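Long-range contact in DNA polymerase sliding clamp (Archaeoglobus fulgidus, PDB 1RWZ), which forms a ring-shaped homotrimer around DNA and probably acts as a moving platform that tethers DNA polymerase and other replication proteins to it: residues 198-212 / 223-236. Sequence-based numbering, arbitrary orientation.
Sequences LKEFCKVAGSGDLLT and LVFELVGGRAKVEY
Thr212 and Val224 bond to each other twice through their backbones: Thr212 N reaches Val224 O at 2.9 Å, and Val224 N reaches Thr212 O at 2.8 Å. Two residues along each strand, Glu226 N to Leu210 O repeats the bond at 2.9 Å, whereas the return from Leu210 N to Glu226 O is weak. Two hydrogen-bonded pairs flanking the non-hydrogen-bonded pair Leu211-Phe225 show antiparallel pairing, here of the consecutive strands 210-215 and 221-227, which form a hairpin. Beyond the last bridge, Asp209 OD1 receives three waters; one also donates to Glu226 O, and the three accept from Val228 N, Gly229 N and, weakly, Gly230 N. Asp209 OD2 accepts a hydrogen bond from Gly206 N through its anti lone pair, across the type II turn.

On the face carrying Leu211 and Phe225, Leu211 CD1 sits over the Phe225 ring centre, 5° off the normal. Ala205 CB approaches the same ring obliquely, 3.6 Å from Phe225 CD2. Helix 195-201 lies across this face: with CG anti to the carbonyl carbon (chi1 -65°), the Phe201 side chain leaves the helix so that its ring lies flat on that of Tyr236 in an offset stack, centroids 4.2 Å apart and planes at 10°. Tyr236 OH extends to Ala17 O of helix 8-19, and a water links it to Glu200 O.

Water-bridged polar groups near the 228-231 turn, and aromatic and aliphatic contacts beneath the helix, imply a hairpin fixed in register by its backbone, with the helix held on it largely by apolar contact, in the helix-on-sheet architecture of the sliding clamp.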
loop_
_atom_site.group_PDB
_atom_site.type_symbol
_atom_site.label_atom_id
_atom_site.label_comp_id
_atom_site.label_asym_id
_atom_site.label_seq_id
_atom_site.Cartn_x
_atom_site.Cartn_y
_atom_site.Cartn_z
ATOM N N LEU A 198 22.599 -0.976 7.923
ATOM C CA LEU A 198 22.073 -2.315 8.165
ATOM C C LEU A 198 20.630 -2.422 7.685
ATOM O O LEU A 198 20.231 -3.433 7.104
ATOM C CB LEU A 198 22.152 -2.659 9.655
ATOM C CG LEU A 198 23.573 -2.809 10.215
ATOM C CD1 LEU A 198 23.528 -2.941 11.728
ATOM C CD2 LEU A 198 24.235 -4.031 9.588
ATOM N N LYS A 199 19.855 -1.371 7.922
ATOM C CA LYS A 199 18.459 -1.358 7.506
ATOM C C LYS A 199 18.372 -1.405 5.982
ATOM O O LYS A 199 17.543 -2.129 5.424
ATOM C CB LYS A 199 17.766 -0.103 8.045
ATOM C CG LYS A 199 16.261 -0.084 7.864
ATOM C CD LYS A 199 15.670 1.141 8.540
ATOM C CE LYS A 199 14.160 1.197 8.399
ATOM N NZ LYS A 199 13.619 2.455 8.989
ATOM N N GLU A 200 19.238 -0.650 5.308
ATOM C CA GLU A 200 19.255 -0.617 3.848
ATOM C C GLU A 200 19.620 -1.991 3.280
ATOM O O GLU A 200 19.009 -2.455 2.314
ATOM C CB GLU A 200 20.257 0.436 3.357
ATOM C CG GLU A 200 20.205 0.734 1.862
ATOM C CD GLU A 200 18.860 1.280 1.409
ATOM O OE1 GLU A 200 18.228 2.039 2.174
ATOM O OE2 GLU A 200 18.436 0.962 0.278
ATOM N N PHE A 201 20.611 -2.640 3.887
ATOM C CA PHE A 201 21.045 -3.970 3.450
ATOM C C PHE A 201 19.873 -4.956 3.437
ATOM O O PHE A 201 19.690 -5.705 2.482
ATOM C CB PHE A 201 22.098 -4.541 4.406
ATOM C CG PHE A 201 23.393 -3.775 4.451
ATOM C CD1 PHE A 201 24.275 -3.968 5.513
ATOM C CD2 PHE A 201 23.748 -2.893 3.437
ATOM C CE1 PHE A 201 25.497 -3.295 5.568
ATOM C CE2 PHE A 201 24.973 -2.212 3.483
ATOM C CZ PHE A 201 25.845 -2.416 4.549
ATOM N N CYS A 202 19.099 -4.951 4.517
ATOM C CA CYS A 202 17.977 -5.869 4.671
ATOM C C CYS A 202 16.804 -5.680 3.719
ATOM O O CYS A 202 15.917 -6.531 3.658
ATOM C CB CYS A 202 17.465 -5.822 6.114
ATOM S SG CYS A 202 18.652 -6.435 7.322
ATOM N N LYS A 203 16.795 -4.586 2.965
ATOM C CA LYS A 203 15.691 -4.346 2.043
ATOM C C LYS A 203 15.565 -5.374 0.919
ATOM O O LYS A 203 14.494 -5.513 0.326
ATOM C CB LYS A 203 15.791 -2.936 1.457
ATOM C CG LYS A 203 15.408 -1.866 2.464
ATOM C CD LYS A 203 15.514 -0.472 1.882
ATOM C CE LYS A 203 15.099 0.558 2.918
ATOM N NZ LYS A 203 15.256 1.952 2.417
ATOM N N VAL A 204 16.640 -6.097 0.628
ATOM C CA VAL A 204 16.595 -7.109 -0.427
ATOM C C VAL A 204 16.417 -8.516 0.136
ATOM O O VAL A 204 16.390 -9.494 -0.617
ATOM C CB VAL A 204 17.877 -7.093 -1.299
ATOM C CG1 VAL A 204 17.996 -5.758 -2.028
ATOM C CG2 VAL A 204 19.107 -7.350 -0.437
ATOM N N ALA A 205 16.285 -8.617 1.455
ATOM C CA ALA A 205 16.130 -9.914 2.108
ATOM C C ALA A 205 14.798 -10.071 2.829
ATOM O O ALA A 205 14.107 -9.095 3.111
ATOM C CB ALA A 205 17.276 -10.138 3.092
ATOM N N GLY A 206 14.446 -11.315 3.135
ATOM C CA GLY A 206 13.200 -11.572 3.829
ATOM C C GLY A 206 13.195 -12.934 4.490
ATOM O O GLY A 206 14.190 -13.657 4.445
ATOM N N SER A 207 12.077 -13.281 5.117
ATOM C CA SER A 207 11.960 -14.573 5.778
ATOM C C SER A 207 12.257 -15.648 4.749
ATOM O O SER A 207 11.830 -15.544 3.602
ATOM C CB SER A 207 10.545 -14.766 6.331
ATOM O OG SER A 207 10.261 -13.803 7.327
ATOM N N GLY A 208 13.000 -16.671 5.150
ATOM C CA GLY A 208 13.311 -17.735 4.214
ATOM C C GLY A 208 14.676 -17.615 3.566
ATOM O O GLY A 208 15.181 -18.584 2.996
ATOM N N ASP A 209 15.269 -16.426 3.623
ATOM C CA ASP A 209 16.599 -16.221 3.051
ATOM C C ASP A 209 17.614 -16.499 4.152
ATOM O O ASP A 209 17.364 -16.204 5.320
ATOM C CB ASP A 209 16.763 -14.781 2.544
ATOM C CG ASP A 209 15.887 -14.479 1.337
ATOM O OD1 ASP A 209 15.812 -15.332 0.429
ATOM O OD2 ASP A 209 15.285 -13.383 1.289
ATOM N N LEU A 210 18.756 -17.074 3.790
ATOM C CA LEU A 210 19.774 -17.386 4.786
ATOM C C LEU A 210 20.741 -16.223 4.955
ATOM O O LEU A 210 21.070 -15.531 3.991
ATOM C CB LEU A 210 20.567 -18.631 4.371
ATOM C CG LEU A 210 21.416 -19.290 5.462
ATOM C CD1 LEU A 210 20.493 -19.965 6.481
ATOM C CD2 LEU A 210 22.358 -20.321 4.842
ATOM N N LEU A 211 21.173 -15.999 6.189
ATOM C CA LEU A 211 22.139 -14.944 6.474
ATOM C C LEU A 211 23.255 -15.531 7.314
ATOM O O LEU A 211 23.000 -16.173 8.330
ATOM C CB LEU A 211 21.496 -13.787 7.244
ATOM C CG LEU A 211 22.496 -12.785 7.843
ATOM C CD1 LEU A 211 23.309 -12.104 6.735
ATOM C CD2 LEU A 211 21.745 -11.762 8.662
ATOM N N THR A 212 24.490 -15.330 6.869
ATOM C CA THR A 212 25.650 -15.799 7.607
ATOM C C THR A 212 26.404 -14.539 7.990
ATOM O O THR A 212 26.790 -13.751 7.123
ATOM C CB THR A 212 26.566 -16.681 6.744
ATOM O OG1 THR A 212 25.852 -17.857 6.344
ATOM C CG2 THR A 212 27.824 -17.086 7.530
ATOM N N LEU A 223 28.110 -9.636 6.070
ATOM C CA LEU A 223 26.738 -10.128 6.092
ATOM C C LEU A 223 26.502 -10.833 4.765
ATOM O O LEU A 223 26.263 -10.194 3.745
ATOM C CB LEU A 223 25.765 -8.957 6.257
ATOM C CG LEU A 223 25.985 -8.148 7.541
ATOM C CD1 LEU A 223 25.134 -6.887 7.512
ATOM C CD2 LEU A 223 25.647 -8.998 8.757
ATOM N N VAL A 224 26.587 -12.156 4.781
ATOM C CA VAL A 224 26.406 -12.923 3.564
ATOM C C VAL A 224 24.973 -13.418 3.446
ATOM O O VAL A 224 24.566 -14.353 4.141
ATOM C CB VAL A 224 27.370 -14.125 3.525
ATOM C CG1 VAL A 224 27.303 -14.816 2.167
ATOM C CG2 VAL A 224 28.795 -13.649 3.805
ATOM N N PHE A 225 24.211 -12.772 2.571
ATOM C CA PHE A 225 22.825 -13.148 2.333
ATOM C C PHE A 225 22.746 -14.096 1.133
ATOM O O PHE A 225 23.448 -13.911 0.136
ATOM C CB PHE A 225 21.961 -11.922 1.996
ATOM C CG PHE A 225 21.805 -10.939 3.117
ATOM C CD1 PHE A 225 22.736 -9.918 3.301
ATOM C CD2 PHE A 225 20.705 -11.003 3.964
ATOM C CE1 PHE A 225 22.567 -8.973 4.309
ATOM C CE2 PHE A 225 20.525 -10.065 4.977
ATOM C CZ PHE A 225 21.461 -9.043 5.148
ATOM N N GLU A 226 21.899 -15.116 1.243
ATOM C CA GLU A 226 21.667 -16.046 0.141
ATOM C C GLU A 226 20.207 -15.769 -0.185
ATOM O O GLU A 226 19.310 -16.041 0.616
ATOM C CB GLU A 226 21.924 -17.488 0.587
ATOM C CG GLU A 226 23.400 -17.687 0.908
ATOM C CD GLU A 226 23.760 -19.102 1.298
ATOM O OE1 GLU A 226 23.831 -19.973 0.408
ATOM O OE2 GLU A 226 23.974 -19.336 2.502
ATOM N N LEU A 227 19.987 -15.194 -1.362
ATOM C CA LEU A 227 18.659 -14.755 -1.783
ATOM C C LEU A 227 18.057 -15.431 -3.005
ATOM O O LEU A 227 18.739 -16.122 -3.752
ATOM C CB LEU A 227 18.713 -13.250 -2.063
ATOM C CG LEU A 227 19.415 -12.389 -1.009
ATOM C CD1 LEU A 227 19.562 -10.951 -1.526
ATOM C CD2 LEU A 227 18.617 -12.420 0.277
ATOM N N VAL A 228 16.765 -15.177 -3.203
ATOM C CA VAL A 228 16.010 -15.703 -4.338
ATOM C C VAL A 228 16.108 -17.221 -4.451
ATOM O O VAL A 228 16.607 -17.759 -5.441
ATOM C CB VAL A 228 16.487 -15.051 -5.659
ATOM C CG1 VAL A 228 15.499 -15.353 -6.783
ATOM C CG2 VAL A 228 16.615 -13.537 -5.469
ATOM N N GLY A 229 15.611 -17.910 -3.430
ATOM C CA GLY A 229 15.667 -19.361 -3.443
ATOM C C GLY A 229 17.098 -19.866 -3.399
ATOM O O GLY A 229 17.398 -20.962 -3.874
ATOM N N GLY A 230 17.989 -19.065 -2.825
ATOM C CA GLY A 230 19.382 -19.462 -2.735
ATOM C C GLY A 230 20.126 -19.373 -4.056
ATOM O O GLY A 230 21.207 -19.948 -4.206
ATOM N N ARG A 231 19.561 -18.649 -5.016
ATOM C CA ARG A 231 20.194 -18.507 -6.323
ATOM C C ARG A 231 21.326 -17.484 -6.333
ATOM O O ARG A 231 22.273 -17.598 -7.117
ATOM C CB ARG A 231 19.166 -18.093 -7.377
ATOM C CG ARG A 231 18.108 -19.143 -7.721
ATOM C CD ARG A 231 17.269 -18.619 -8.879
ATOM N NE ARG A 231 16.169 -19.491 -9.294
ATOM C CZ ARG A 231 15.060 -19.705 -8.593
ATOM N NH1 ARG A 231 14.880 -19.127 -7.410
ATOM N NH2 ARG A 231 14.101 -20.469 -9.100
ATOM N N ALA A 232 21.225 -16.486 -5.464
ATOM C CA ALA A 232 22.231 -15.438 -5.423
ATOM C C ALA A 232 22.882 -15.261 -4.071
ATOM O O ALA A 232 22.250 -15.440 -3.035
ATOM C CB ALA A 232 21.609 -14.111 -5.858
ATOM N N LYS A 233 24.165 -14.922 -4.095
ATOM C CA LYS A 233 24.891 -14.650 -2.872
ATOM C C LYS A 233 25.153 -13.151 -2.926
ATOM O O LYS A 233 25.742 -12.650 -3.884
ATOM C CB LYS A 233 26.215 -15.416 -2.822
ATOM C CG LYS A 233 27.037 -15.089 -1.584
ATOM C CD LYS A 233 28.180 -16.069 -1.365
ATOM C CE LYS A 233 27.660 -17.421 -0.901
ATOM N NZ LYS A 233 28.766 -18.357 -0.527
ATOM N N VAL A 234 24.668 -12.438 -1.920
ATOM C CA VAL A 234 24.856 -11.000 -1.844
ATOM C C VAL A 234 25.475 -10.714 -0.491
ATOM O O VAL A 234 24.825 -10.849 0.546
ATOM C CB VAL A 234 23.515 -10.246 -1.977
ATOM C CG1 VAL A 234 23.729 -8.751 -1.780
ATOM C CG2 VAL A 234 22.912 -10.519 -3.352
ATOM N N GLU A 235 26.748 -10.346 -0.511
ATOM C CA GLU A 235 27.459 -10.040 0.716
ATOM C C GLU A 235 27.663 -8.543 0.853
ATOM O O GLU A 235 28.104 -7.878 -0.088
ATOM C CB GLU A 235 28.827 -10.730 0.735
ATOM C CG GLU A 235 29.702 -10.286 1.914
ATOM C CD GLU A 235 31.039 -11.005 1.986
ATOM O OE1 GLU A 235 31.889 -10.589 2.801
ATOM O OE2 GLU A 235 31.246 -11.984 1.241
ATOM N N TYR A 236 27.308 -8.025 2.021
ATOM C CA TYR A 236 27.501 -6.618 2.334
ATOM C C TYR A 236 28.544 -6.586 3.443
ATOM O O TYR A 236 28.515 -7.412 4.360
ATOM C CB TYR A 236 26.211 -5.970 2.845
ATOM C CG TYR A 236 25.207 -5.588 1.775
ATOM C CD1 TYR A 236 23.943 -6.184 1.731
ATOM C CD2 TYR A 236 25.500 -4.593 0.843
ATOM C CE1 TYR A 236 22.996 -5.791 0.784
ATOM C CE2 TYR A 236 24.564 -4.193 -0.106
ATOM C CZ TYR A 236 23.314 -4.790 -0.129
ATOM O OH TYR A 236 22.377 -4.365 -1.044
HETATM O O HOH W 1 19.719 -3.293 -0.206
HETATM O O HOH W 2 17.183 -17.657 -0.378
HETATM O O HOH W 3 15.071 -13.440 -1.675
HETATM O O HOH W 4 14.091 -16.393 -1.473
HETATM O O HOH W 5 24.491 -17.250 4.119
#